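PDB 1VPD: tartronate semialdehyde reductase, which probably reduces tartronate semialdehyde (2-hydroxy-3-oxopropanoate) to D-glycerate with NADH or NADPH, the step that completes D-glycerate formation from galactarate. Local coordinates for residues A[19-23]-A[132-137]; A[54-60]-A[83-89]; A[142-148]-A[162-168]; A[179-183]-A[241-245]; A[225-230]-A[295-299]. All coordinates share one frame; numbering follows the deposited sequence.

Contact 1 (A[19-23]-A[132-137]); sequences PMSKN and AIDGTL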
# COMPACT_ATOMS: atom_id res chain seq x y z
N PRO A 19 -1.90 1.69 11.95
CA PRO A 19 -2.43 3.05 12.09
C PRO A 19 -3.80 3.28 11.47
O PRO A 19 -4.58 4.10 11.99
CB PRO A 19 -1.35 3.94 11.46
CG PRO A 19 -0.55 3.01 10.60
CD PRO A 19 -0.59 1.67 11.28
N MSE A 20 -4.11 2.59 10.37
CA MSE A 20 -5.40 2.69 9.75
C MSE A 20 -6.50 2.19 10.72
O MSE A 20 -7.52 2.85 10.90
CB MSE A 20 -5.41 1.89 8.46
CG MSE A 20 -4.59 2.60 7.36
SE MSE A 20 -4.19 1.39 5.86
CE MSE A 20 -5.89 1.45 4.96
N SER A 21 -6.27 1.03 11.32
CA SER A 21 -7.22 0.46 12.28
C SER A 21 -7.42 1.41 13.46
O SER A 21 -8.55 1.57 13.94
CB SER A 21 -6.78 -0.93 12.74
OG SER A 21 -5.66 -0.91 13.61
N LYS A 22 -6.34 2.05 13.92
CA LYS A 22 -6.43 2.99 15.03
C LYS A 22 -7.25 4.23 14.66
O LYS A 22 -8.02 4.73 15.48
CB LYS A 22 -5.05 3.35 15.56
CG LYS A 22 -4.38 2.21 16.28
CD LYS A 22 -3.10 2.67 16.90
CE LYS A 22 -2.39 1.54 17.56
NZ LYS A 22 -1.00 1.92 17.91
N ASN A 23 -7.17 4.68 13.41
CA ASN A 23 -8.03 5.76 12.97
C ASN A 23 -9.51 5.38 12.94
O ASN A 23 -10.37 6.23 13.22
CB ASN A 23 -7.56 6.34 11.62
CG ASN A 23 -6.34 7.22 11.79
OD1 ASN A 23 -6.19 7.87 12.84
ND2 ASN A 23 -5.45 7.24 10.78
N ALA A 132 -0.87 7.18 6.50
CA ALA A 132 -1.64 6.12 7.17
C ALA A 132 -1.87 6.55 8.62
O ALA A 132 -2.98 6.45 9.13
CB ALA A 132 -0.90 4.81 7.12
N ILE A 133 -0.82 7.08 9.24
CA ILE A 133 -0.89 7.54 10.63
C ILE A 133 -1.86 8.71 10.79
O ILE A 133 -2.76 8.66 11.62
CB ILE A 133 0.52 7.87 11.19
CG1 ILE A 133 1.34 6.59 11.36
CG2 ILE A 133 0.43 8.66 12.53
CD1 ILE A 133 2.81 6.80 11.50
N ASP A 134 -1.73 9.74 9.95
CA ASP A 134 -2.53 10.95 10.13
C ASP A 134 -3.89 10.93 9.43
O ASP A 134 -4.68 11.87 9.54
CB ASP A 134 -1.70 12.22 9.84
CG ASP A 134 -1.54 12.51 8.37
OD1 ASP A 134 -2.08 11.78 7.52
OD2 ASP A 134 -0.88 13.51 7.98
N GLY A 135 -4.19 9.83 8.75
CA GLY A 135 -5.48 9.62 8.14
C GLY A 135 -5.78 10.41 6.88
O GLY A 135 -6.94 10.70 6.62
N THR A 136 -4.75 10.75 6.10
CA THR A 136 -4.91 11.53 4.89
C THR A 136 -4.57 10.74 3.62
O THR A 136 -4.35 11.33 2.56
CB THR A 136 -4.04 12.80 4.93
OG1 THR A 136 -2.66 12.47 5.07
CG2 THR A 136 -4.37 13.66 6.16
N LEU A 137 -4.55 9.41 3.74
CA LEU A 137 -4.40 8.51 2.58
C LEU A 137 -5.39 8.81 1.47
O LEU A 137 -6.53 9.19 1.75
CB LEU A 137 -4.63 7.06 3.00
CG LEU A 137 -3.67 6.44 3.99
CD1 LEU A 137 -4.20 5.09 4.47
CD2 LEU A 137 -2.31 6.26 3.36
O HOH W 1 -3.28 6.32 13.20
O HOH W 2 -5.57 5.93 8.22
O HOH W 3 -4.75 10.04 13.36
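Pro19 and Met20 press against Ala132, Ile133 and Leu137 where helix 17-26, the first helix of the Rossmann-type nucleotide-binding domain, meets helix 128-134. The proline ring packs on Ala132 and Ile133 of that helix: its CB lies 3.7 Å from Ile133 CA, and its CG 3.9 Å from Ala132 CB. Although the CB of Ile133 starts off away from the proline, its CG1 branch stays beside the backbone N and rests 3.8 Å from Pro19 CB. Met20 and Leu137 cross at about a right angle, with Met20 CG 3.8 Å from Leu137 CD1. A bend at chi3 (79°) keeps SE and CE against the same methyl, so three successive atoms of Met20 touch it. Met20 also packs on Phe10 of strand 7-11 and Val125 of strand 119-126. The polar tie comes from Asn23, whose ND2 donates to Ile133 O at 3.2 Å with an N-H...O angle of 161°. The acceptor lies close to the amide plane, but the nitrogen stands above the carbonyl plane, 62° out of it. Residues 19-23 belong to the predicted NAD(+)-binding stretch, and the contact joins their helix to helix 128-134 and to Leu137, which follows it. One water donates to both Asn23 OD1 (2.7 Å) and Ile133 O (3.0 Å).

Contact 2 (A[54-60]-A[83-89]); sequences TAKAIAE and NGIIEGA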
# COMPACT_ATOMS: atom_id res chain seq x y z
N THR A 54 -9.44 -16.61 14.31
CA THR A 54 -9.36 -16.92 12.87
C THR A 54 -10.10 -15.89 12.07
O THR A 54 -10.95 -15.17 12.59
CB THR A 54 -9.99 -18.28 12.51
OG1 THR A 54 -11.37 -18.27 12.86
CG2 THR A 54 -9.37 -19.45 13.31
N ALA A 55 -9.76 -15.83 10.79
CA ALA A 55 -10.50 -14.99 9.85
C ALA A 55 -11.96 -15.43 9.75
O ALA A 55 -12.85 -14.61 9.61
CB ALA A 55 -9.83 -15.05 8.49
N LYS A 56 -12.19 -16.74 9.82
CA LYS A 56 -13.54 -17.29 9.80
C LYS A 56 -14.37 -16.72 10.95
O LYS A 56 -15.50 -16.29 10.75
CB LYS A 56 -13.48 -18.81 9.89
CG LYS A 56 -14.82 -19.51 10.23
CD LYS A 56 -14.67 -21.02 10.22
CE LYS A 56 -16.02 -21.71 10.46
NZ LYS A 56 -15.86 -23.18 10.53
N ALA A 57 -13.80 -16.69 12.15
CA ALA A 57 -14.50 -16.15 13.32
C ALA A 57 -14.73 -14.65 13.21
O ALA A 57 -15.75 -14.14 13.66
CB ALA A 57 -13.76 -16.47 14.60
N ILE A 58 -13.79 -13.93 12.61
CA ILE A 58 -14.03 -12.51 12.35
C ILE A 58 -15.23 -12.34 11.41
O ILE A 58 -16.10 -11.52 11.66
CB ILE A 58 -12.75 -11.85 11.81
CG1 ILE A 58 -11.73 -11.79 12.95
CG2 ILE A 58 -13.04 -10.46 11.28
CD1 ILE A 58 -10.40 -11.24 12.59
N ALA A 59 -15.28 -13.15 10.36
CA ALA A 59 -16.36 -13.06 9.39
C ALA A 59 -17.71 -13.46 9.99
O ALA A 59 -18.74 -12.92 9.60
CB ALA A 59 -16.04 -13.93 8.19
N GLU A 60 -17.70 -14.37 10.95
CA GLU A 60 -18.94 -14.76 11.65
C GLU A 60 -19.54 -13.60 12.45
O GLU A 60 -20.76 -13.54 12.66
CB GLU A 60 -18.66 -15.96 12.56
CG GLU A 60 -18.52 -17.25 11.77
CD GLU A 60 -17.98 -18.43 12.55
OE1 GLU A 60 -17.33 -18.26 13.59
OE2 GLU A 60 -18.21 -19.56 12.07
N ASN A 83 -10.06 -21.95 7.49
CA ASN A 83 -10.40 -20.95 8.49
C ASN A 83 -10.39 -19.53 7.96
O ASN A 83 -10.16 -18.59 8.69
CB ASN A 83 -9.49 -21.09 9.71
CG ASN A 83 -9.78 -22.35 10.49
OD1 ASN A 83 -10.94 -22.71 10.67
ND2 ASN A 83 -8.73 -23.05 10.92
N GLY A 84 -10.70 -19.38 6.67
CA GLY A 84 -10.71 -18.08 6.03
C GLY A 84 -12.07 -17.41 6.08
O GLY A 84 -13.05 -17.99 6.54
N ILE A 85 -12.12 -16.19 5.57
CA ILE A 85 -13.33 -15.39 5.57
C ILE A 85 -14.51 -16.16 4.97
O ILE A 85 -15.61 -16.13 5.51
CB ILE A 85 -13.11 -14.07 4.79
CG1 ILE A 85 -12.12 -13.18 5.57
CG2 ILE A 85 -14.42 -13.34 4.55
CD1 ILE A 85 -11.66 -11.94 4.80
N ILE A 86 -14.26 -16.85 3.87
CA ILE A 86 -15.32 -17.51 3.13
C ILE A 86 -16.02 -18.59 3.96
O ILE A 86 -17.19 -18.88 3.72
CB ILE A 86 -14.80 -18.06 1.79
CG1 ILE A 86 -15.98 -18.32 0.82
CG2 ILE A 86 -13.96 -19.31 1.99
CD1 ILE A 86 -15.52 -18.60 -0.61
N GLU A 87 -15.31 -19.17 4.92
CA GLU A 87 -15.88 -20.23 5.78
C GLU A 87 -16.79 -19.67 6.88
O GLU A 87 -17.57 -20.44 7.47
CB GLU A 87 -14.76 -21.10 6.37
CG GLU A 87 -13.92 -21.80 5.31
CD GLU A 87 -12.88 -22.77 5.87
OE1 GLU A 87 -12.73 -22.88 7.10
OE2 GLU A 87 -12.21 -23.44 5.06
N GLY A 88 -16.69 -18.37 7.18
CA GLY A 88 -17.51 -17.75 8.20
C GLY A 88 -18.51 -16.70 7.75
O GLY A 88 -19.38 -16.28 8.52
N ALA A 89 -18.39 -16.26 6.50
CA ALA A 89 -19.16 -15.12 6.01
C ALA A 89 -20.54 -15.56 5.55
O ALA A 89 -20.67 -16.45 4.72
CB ALA A 89 -18.43 -14.46 4.83
O HOH W 4 -7.59 -17.69 9.83
O HOH W 5 -14.22 -24.19 8.65
O HOH W 6 -21.23 -14.02 8.67
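The side-chain amide of Asn83 carries Thr54 over one face, the methyl CG2 standing 4.1 Å from Asn83 CG, while Lys56 CD lies beside its OD1. The peptide carbonyl of Asn83 is met from above its plane: Lys56 N donates to Asn83 O at 3.0 Å, 53° out of that plane. A water links the same oxygen to Ala55 N. Thr54 is the N-cap of helix 55-61, accepting from Ala57 N through OG1. Within the Rossmann-type domain, helix 55-61 packs against the short helix 85-88, and Ala59 and Ile85 both touch Ile65 of strand 64-67. Ala59 CB sits 3.5 Å from Ile85 O and 4.0 Å from Ile85 CG2. Where the CA atoms come nearest, at Lys56 and Gly88, Gly88 CA points a hydrogen almost straight at Lys56 O, with CA and O 3.6 Å apart. With CG anti to the backbone N (chi1 165°) and the rest extended, Lys56 runs across Glu87 at about a right angle, CD 3.9 Å from Glu87 CB. Its NZ stays 4.7 Å from Glu87 OE1, and a water bridges the two. The opposite charges therefore probably attract through solvent, without a direct salt bridge.

Contact 3 (A[142-148]-A[162-168]); sequences GGDKAIF and VVHTGDI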
# COMPACT_ATOMS: atom_id res chain seq x y z
N GLY A 142 -12.30 -0.21 -6.75
CA GLY A 142 -13.12 -0.85 -7.74
C GLY A 142 -14.21 -1.69 -7.10
O GLY A 142 -14.08 -2.13 -5.95
N GLY A 143 -15.28 -1.90 -7.85
CA GLY A 143 -16.40 -2.74 -7.44
C GLY A 143 -17.73 -2.06 -7.73
O GLY A 143 -17.79 -1.09 -8.45
N ASP A 144 -18.79 -2.61 -7.17
CA ASP A 144 -20.15 -2.07 -7.36
C ASP A 144 -20.35 -0.73 -6.68
O ASP A 144 -20.03 -0.55 -5.52
CB ASP A 144 -21.13 -3.13 -6.82
CG ASP A 144 -22.58 -2.69 -6.82
OD1 ASP A 144 -22.90 -1.53 -7.14
OD2 ASP A 144 -23.48 -3.47 -6.51
N LYS A 145 -20.89 0.22 -7.42
CA LYS A 145 -21.12 1.56 -6.88
C LYS A 145 -21.96 1.57 -5.60
O LYS A 145 -21.71 2.36 -4.71
CB LYS A 145 -21.79 2.47 -7.92
CG LYS A 145 -21.96 3.93 -7.46
CD LYS A 145 -20.65 4.54 -6.91
CE LYS A 145 -20.52 6.04 -7.20
NZ LYS A 145 -20.93 6.91 -6.05
N ALA A 146 -22.96 0.70 -5.52
CA ALA A 146 -23.84 0.67 -4.35
C ALA A 146 -23.05 0.29 -3.12
O ALA A 146 -23.29 0.84 -2.05
CB ALA A 146 -24.97 -0.29 -4.55
N ILE A 147 -22.11 -0.64 -3.28
CA ILE A 147 -21.29 -1.11 -2.17
C ILE A 147 -20.26 -0.03 -1.80
O ILE A 147 -20.04 0.25 -0.62
CB ILE A 147 -20.62 -2.46 -2.51
CG1 ILE A 147 -21.65 -3.52 -2.95
CG2 ILE A 147 -19.77 -2.97 -1.37
CD1 ILE A 147 -22.59 -3.96 -1.87
N PHE A 148 -19.65 0.58 -2.81
CA PHE A 148 -18.81 1.75 -2.59
C PHE A 148 -19.53 2.82 -1.76
O PHE A 148 -19.01 3.33 -0.77
CB PHE A 148 -18.35 2.33 -3.95
CG PHE A 148 -17.56 3.60 -3.83
CD1 PHE A 148 -16.16 3.56 -3.71
CD2 PHE A 148 -18.19 4.84 -3.80
CE1 PHE A 148 -15.44 4.72 -3.56
CE2 PHE A 148 -17.47 6.00 -3.66
CZ PHE A 148 -16.08 5.94 -3.54
N VAL A 162 -11.45 9.34 -1.05
CA VAL A 162 -11.90 8.01 -1.44
C VAL A 162 -12.64 8.13 -2.77
O VAL A 162 -13.68 8.79 -2.86
CB VAL A 162 -12.81 7.36 -0.38
CG1 VAL A 162 -13.24 5.97 -0.81
CG2 VAL A 162 -12.10 7.30 0.97
N VAL A 163 -12.09 7.52 -3.81
CA VAL A 163 -12.60 7.68 -5.17
C VAL A 163 -12.89 6.34 -5.83
O VAL A 163 -12.06 5.42 -5.82
CB VAL A 163 -11.58 8.48 -6.04
CG1 VAL A 163 -11.97 8.46 -7.52
CG2 VAL A 163 -11.43 9.90 -5.51
N HIS A 164 -14.06 6.22 -6.44
CA HIS A 164 -14.48 5.04 -7.17
C HIS A 164 -13.94 5.13 -8.61
O HIS A 164 -14.23 6.08 -9.33
CB HIS A 164 -16.01 4.99 -7.17
CG HIS A 164 -16.60 3.77 -7.80
ND1 HIS A 164 -16.19 2.49 -7.50
CD2 HIS A 164 -17.61 3.64 -8.68
CE1 HIS A 164 -16.91 1.62 -8.18
NE2 HIS A 164 -17.78 2.29 -8.90
N THR A 165 -13.17 4.12 -9.02
CA THR A 165 -12.47 4.18 -10.30
C THR A 165 -12.99 3.21 -11.36
O THR A 165 -12.57 3.29 -12.52
CB THR A 165 -10.95 3.94 -10.11
OG1 THR A 165 -10.74 2.63 -9.55
CG2 THR A 165 -10.35 4.94 -9.15
N GLY A 166 -13.86 2.28 -10.98
CA GLY A 166 -14.42 1.34 -11.92
C GLY A 166 -14.91 0.06 -11.27
O GLY A 166 -15.14 0.03 -10.05
N ASP A 167 -15.07 -0.98 -12.10
CA ASP A 167 -15.50 -2.30 -11.65
C ASP A 167 -14.37 -2.96 -10.86
O ASP A 167 -13.24 -2.45 -10.83
CB ASP A 167 -15.84 -3.20 -12.84
CG ASP A 167 -17.05 -2.72 -13.65
OD1 ASP A 167 -17.86 -1.92 -13.15
OD2 ASP A 167 -17.26 -3.13 -14.80
N ILE A 168 -14.67 -4.11 -10.27
CA ILE A 168 -13.71 -4.84 -9.45
C ILE A 168 -12.39 -5.03 -10.22
O ILE A 168 -12.38 -5.44 -11.37
CB ILE A 168 -14.31 -6.21 -8.98
CG1 ILE A 168 -13.33 -6.95 -8.06
CG2 ILE A 168 -14.73 -7.09 -10.17
CD1 ILE A 168 -13.21 -6.35 -6.67
O HOH W 7 -18.51 -0.16 -11.08
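Gly142 brings its CA to within 3.2 Å of Gly166 O as strand 137-142 runs out beside strand 161-166. Gly143 N then donates to Gly166 O at 2.9 Å with an N-H...O angle of 155°, only slightly tilted from the carbonyl plane. The carbonyl of Gly143 turns to a water that donates to Gly143 O (2.9 Å) and Asp167 OD1 (2.8 Å). Asp144 is the N-cap of helix 145-156, the connecting helix of a beta-alpha-beta crossover between these two parallel strands. Lys145 passes beside the His164 ring, a contact left doubtful by its two conformers, while its NZ pairs with Asp149. Phe148 closes the segment with CG anti to the backbone N (chi1 176°), which swings the ring down onto the strand. His164 CB stands over the centre of that ring, 3.6 Å from the centroid and 8° off the normal, a CH-pi contact. The two aromatic rings lie obliquely, and Val162 CG1 packs 3.7 Å from Phe148 CE1. At one end, then, backbone polar atoms and a water tie the glycine loops together; at the other, carbon contacts seat the helix on the strand.

Contact 4 (A[179-183]-A[241-245]); sequences QVIVA and HIKDL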
# COMPACT_ATOMS: atom_id res chain seq x y z
N GLN A 179 1.84 3.28 -8.35
CA GLN A 179 3.13 2.74 -7.95
C GLN A 179 4.20 2.96 -9.00
O GLN A 179 5.36 3.05 -8.67
CB GLN A 179 3.00 1.25 -7.62
CG GLN A 179 2.19 0.97 -6.33
CD GLN A 179 2.69 1.75 -5.13
OE1 GLN A 179 2.37 2.93 -4.97
NE2 GLN A 179 3.51 1.10 -4.31
N VAL A 180 3.79 3.05 -10.26
CA VAL A 180 4.68 3.50 -11.33
C VAL A 180 5.14 4.91 -11.00
O VAL A 180 6.36 5.19 -11.02
CB VAL A 180 3.96 3.45 -12.71
CG1 VAL A 180 4.73 4.26 -13.78
CG2 VAL A 180 3.77 2.00 -13.16
N ILE A 181 4.21 5.80 -10.70
CA ILE A 181 4.58 7.18 -10.40
C ILE A 181 5.48 7.27 -9.16
O ILE A 181 6.48 7.98 -9.16
CB ILE A 181 3.35 8.09 -10.27
CG1 ILE A 181 2.78 8.35 -11.66
CG2 ILE A 181 3.72 9.41 -9.60
CD1 ILE A 181 1.32 8.84 -11.63
N VAL A 182 5.13 6.56 -8.10
CA VAL A 182 5.92 6.67 -6.88
C VAL A 182 7.35 6.20 -7.12
O VAL A 182 8.31 6.87 -6.71
CB VAL A 182 5.25 5.93 -5.71
CG1 VAL A 182 6.16 5.94 -4.49
CG2 VAL A 182 3.90 6.59 -5.36
N ALA A 183 7.52 5.04 -7.76
CA ALA A 183 8.85 4.52 -8.02
C ALA A 183 9.66 5.50 -8.85
O ALA A 183 10.80 5.77 -8.53
CB ALA A 183 8.81 3.18 -8.70
N HIS A 241 7.68 -2.99 -3.23
CA HIS A 241 7.58 -2.18 -4.43
C HIS A 241 7.96 -3.00 -5.66
O HIS A 241 7.36 -2.82 -6.72
CB HIS A 241 8.39 -0.87 -4.33
CG HIS A 241 7.75 0.26 -5.07
ND1 HIS A 241 7.87 1.57 -4.67
CD2 HIS A 241 6.98 0.27 -6.19
CE1 HIS A 241 7.19 2.35 -5.51
NE2 HIS A 241 6.65 1.58 -6.45
N ILE A 242 8.89 -3.95 -5.52
CA ILE A 242 9.22 -4.88 -6.59
C ILE A 242 7.98 -5.66 -7.03
O ILE A 242 7.72 -5.80 -8.22
CB ILE A 242 10.38 -5.85 -6.18
CG1 ILE A 242 11.72 -5.09 -6.20
CG2 ILE A 242 10.43 -7.06 -7.11
CD1 ILE A 242 12.91 -5.84 -5.59
N LYS A 243 7.23 -6.17 -6.06
CA LYS A 243 5.98 -6.90 -6.35
C LYS A 243 4.99 -6.01 -7.10
O LYS A 243 4.38 -6.47 -8.09
CB LYS A 243 5.39 -7.47 -5.05
CG LYS A 243 3.97 -8.01 -5.12
CD LYS A 243 2.91 -6.96 -4.82
CE LYS A 243 3.05 -6.32 -3.43
NZ LYS A 243 1.92 -5.36 -3.12
N ASP A 244 4.85 -4.76 -6.68
CA ASP A 244 3.95 -3.83 -7.37
C ASP A 244 4.43 -3.56 -8.80
O ASP A 244 3.62 -3.54 -9.72
CB ASP A 244 3.81 -2.50 -6.64
CG ASP A 244 3.01 -2.60 -5.36
OD1 ASP A 244 2.18 -3.55 -5.20
OD2 ASP A 244 3.18 -1.76 -4.46
N LEU A 245 5.73 -3.34 -9.00
CA LEU A 245 6.22 -3.11 -10.36
C LEU A 245 6.09 -4.36 -11.23
O LEU A 245 5.81 -4.24 -12.43
CB LEU A 245 7.65 -2.57 -10.41
CG LEU A 245 7.90 -1.23 -9.71
CD1 LEU A 245 9.26 -0.70 -10.17
CD2 LEU A 245 6.78 -0.20 -9.96
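Two hydrogen bonds join Gln179 to helix 238-255. His241 NE2 donates to Gln179 O at 3.0 Å with an N-H...O angle of 161°, the oxygen lying close to the imidazole plane. This oxygen also takes the helical bond from Ala183 N, and the two donors reach it from opposite faces of its carbonyl plane. Gln179 NE2 donates to the anti side of Asp244 OD2 at 2.9 Å, with amide and carboxylate planes 79° apart. Gln179 OE1 hydrogen-bonds a bound tartrate, probably from the crystallisation liquor, and, weakly, Lys175, the predicted active-site residue. A bend at chi2 (-52°) folds the amide back over one face of the His241 ring, nearly parallel to it, with the two NE2 atoms 3.8 Å apart. Both helices belong to the all-helical C-terminal domain of this dehydrogenase family, and their axes here pass 10.1 Å apart. The other carboxylate oxygen, Asp244 OD1, forms a salt bridge with Lys243 NZ at 2.8 Å; Lys243 is a predicted NAD(+)-binding residue and also donates to Ser100 O. Among the apolar contacts, Ala183 CB lies 4.1 Å from Leu245 CD2, while Val182 CG1 meets the ring edge of His241 at CE1, 3.9 Å away.

Contact 5 (A[225-230]-A[295-299]); sequences PMVMDR and VEVTR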
# COMPACT_ATOMS: atom_id res chain seq x y z
N PRO A 225 14.41 14.23 2.84
CA PRO A 225 14.94 14.27 4.22
C PRO A 225 15.43 12.90 4.70
O PRO A 225 16.49 12.84 5.35
CB PRO A 225 13.74 14.79 5.03
CG PRO A 225 12.98 15.60 4.02
CD PRO A 225 13.03 14.74 2.78
N MSE A 226 14.71 11.83 4.38
CA MSE A 226 15.11 10.48 4.78
C MSE A 226 16.45 10.11 4.18
O MSE A 226 17.34 9.61 4.87
CB MSE A 226 14.04 9.45 4.40
CG MSE A 226 12.72 9.63 5.13
SE MSE A 226 11.41 8.25 4.71
CE MSE A 226 12.35 6.66 5.38
N VAL A 227 16.60 10.32 2.87
CA VAL A 227 17.87 10.03 2.21
C VAL A 227 19.01 10.82 2.87
O VAL A 227 20.04 10.25 3.20
CB VAL A 227 17.82 10.37 0.70
CG1 VAL A 227 19.19 10.20 0.07
CG2 VAL A 227 16.80 9.50 -0.01
N MSE A 228 18.82 12.11 3.06
CA MSE A 228 19.91 12.95 3.50
C MSE A 228 20.28 12.62 4.95
O MSE A 228 21.46 12.73 5.32
CB MSE A 228 19.57 14.43 3.31
CG MSE A 228 19.51 14.83 1.84
SE MSE A 228 19.32 16.72 1.64
CE MSE A 228 17.53 16.88 2.19
N ASP A 229 19.30 12.19 5.74
CA ASP A 229 19.52 11.78 7.14
C ASP A 229 19.93 10.31 7.29
O ASP A 229 20.17 9.83 8.43
CB ASP A 229 18.26 12.05 7.97
CG ASP A 229 17.99 13.53 8.16
OD1 ASP A 229 18.93 14.33 8.04
OD2 ASP A 229 16.87 13.98 8.39
N ARG A 230 20.03 9.60 6.17
CA ARG A 230 20.43 8.20 6.12
C ARG A 230 19.42 7.33 6.88
O ARG A 230 19.79 6.33 7.52
CB ARG A 230 21.86 7.99 6.65
CG ARG A 230 22.87 9.07 6.20
CD ARG A 230 22.87 9.32 4.68
NE ARG A 230 23.25 8.13 3.95
CZ ARG A 230 23.12 7.97 2.63
NH1 ARG A 230 22.57 8.93 1.89
NH2 ARG A 230 23.56 6.87 2.05
N VAL A 295 29.08 8.85 -4.85
CA VAL A 295 28.86 9.98 -3.94
C VAL A 295 27.61 9.70 -3.10
O VAL A 295 26.69 9.03 -3.56
CB VAL A 295 28.75 11.32 -4.71
CG1 VAL A 295 27.46 11.39 -5.49
CG2 VAL A 295 28.90 12.50 -3.79
N GLU A 296 27.57 10.22 -1.89
CA GLU A 296 26.39 10.09 -1.06
C GLU A 296 25.65 11.41 -0.96
O GLU A 296 26.25 12.49 -0.91
CB GLU A 296 26.79 9.55 0.33
CG GLU A 296 27.28 8.12 0.23
CD GLU A 296 27.56 7.46 1.58
OE1 GLU A 296 27.70 8.19 2.57
OE2 GLU A 296 27.61 6.22 1.62
N VAL A 297 24.32 11.31 -0.93
CA VAL A 297 23.43 12.44 -0.81
C VAL A 297 23.14 12.63 0.68
O VAL A 297 22.39 11.87 1.27
CB VAL A 297 22.14 12.18 -1.60
CG1 VAL A 297 21.12 13.28 -1.39
CG2 VAL A 297 22.48 12.06 -3.10
N THR A 298 23.77 13.63 1.28
CA THR A 298 23.74 13.80 2.74
C THR A 298 23.49 15.25 3.10
O THR A 298 23.54 16.13 2.23
CB THR A 298 25.09 13.38 3.38
OG1 THR A 298 26.13 14.27 2.96
CG2 THR A 298 25.57 12.04 2.92
N ARG A 299 23.24 15.53 4.37
CA ARG A 299 23.10 16.93 4.76
C ARG A 299 24.41 17.67 4.52
O ARG A 299 24.39 18.91 4.39
CB ARG A 299 22.67 17.08 6.22
CG ARG A 299 21.31 16.46 6.54
CD ARG A 299 20.10 17.19 5.95
NE ARG A 299 18.86 16.62 6.48
CZ ARG A 299 17.66 17.12 6.31
NH1 ARG A 299 17.47 18.26 5.66
NH2 ARG A 299 16.61 16.51 6.83
OXT ARG A 299 25.49 17.06 4.43
O HOH W 8 25.83 4.77 3.06
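Arg299, the C-terminal residue, grips Asp229 side-on with two nitrogens: NE reaches Asp229 OD1 at 2.8 Å and NH2 reaches Asp229 OD2 at 3.0 Å. Both bonds are nearly straight and lie in the guanidinium plane, yet they meet the carboxylate from above its own plane, the two planes being 36° apart. NH1 of Arg299 pairs with Asp204, and Met228 CE lies over a guanidinium face, 3.7 Å from that NH1. A bend at chi2 (-71°) carries Arg299 back across Met228. Arg230, at the positive-phi end of the Schellman motif that closes helix 218-228, folds so that NH1 makes a weak bond to Val297 O at 3.0 Å; its main partner is Glu290 of helix 285-293. Glu296 OE1 stands over its guanidinium face, and a water links Arg230 NH2 to Glu296 OE2. Beneath the charges, Met228 CA points a hydrogen at Val297 O, and Val297 CG1 packs 3.9 Å from both Val227 CG1 and Met228 CG. The C-terminal tail is thereby fastened to the helical domain far from the annotated sites. Two arginines reach across in opposite senses, one from each segment, so the attachment is probably electrostatic at its margins and apolar beneath.

Overall arrangement
From the N terminus, contact 1 closes a long loop from helix 17-26 to helix 128-134, within which contact 2 closes a shorter one, joining helix 55-61 to helix 85-88. Contact 3 follows in series and completes the crossover between the last two strands of the nucleotide-binding domain. The chain then enters helix 170-198, where contact 4 opens; it closes on helix 238-255 only after contact 5 has begun at the end of helix 218-228, so these two cross. Contact 5 closes at the C terminus. Contacts 1 to 3 thus tie together the Rossmann-type domain and contacts 4 and 5 the helical one, with the centres of contacts 2 and 5 about 46 Å apart.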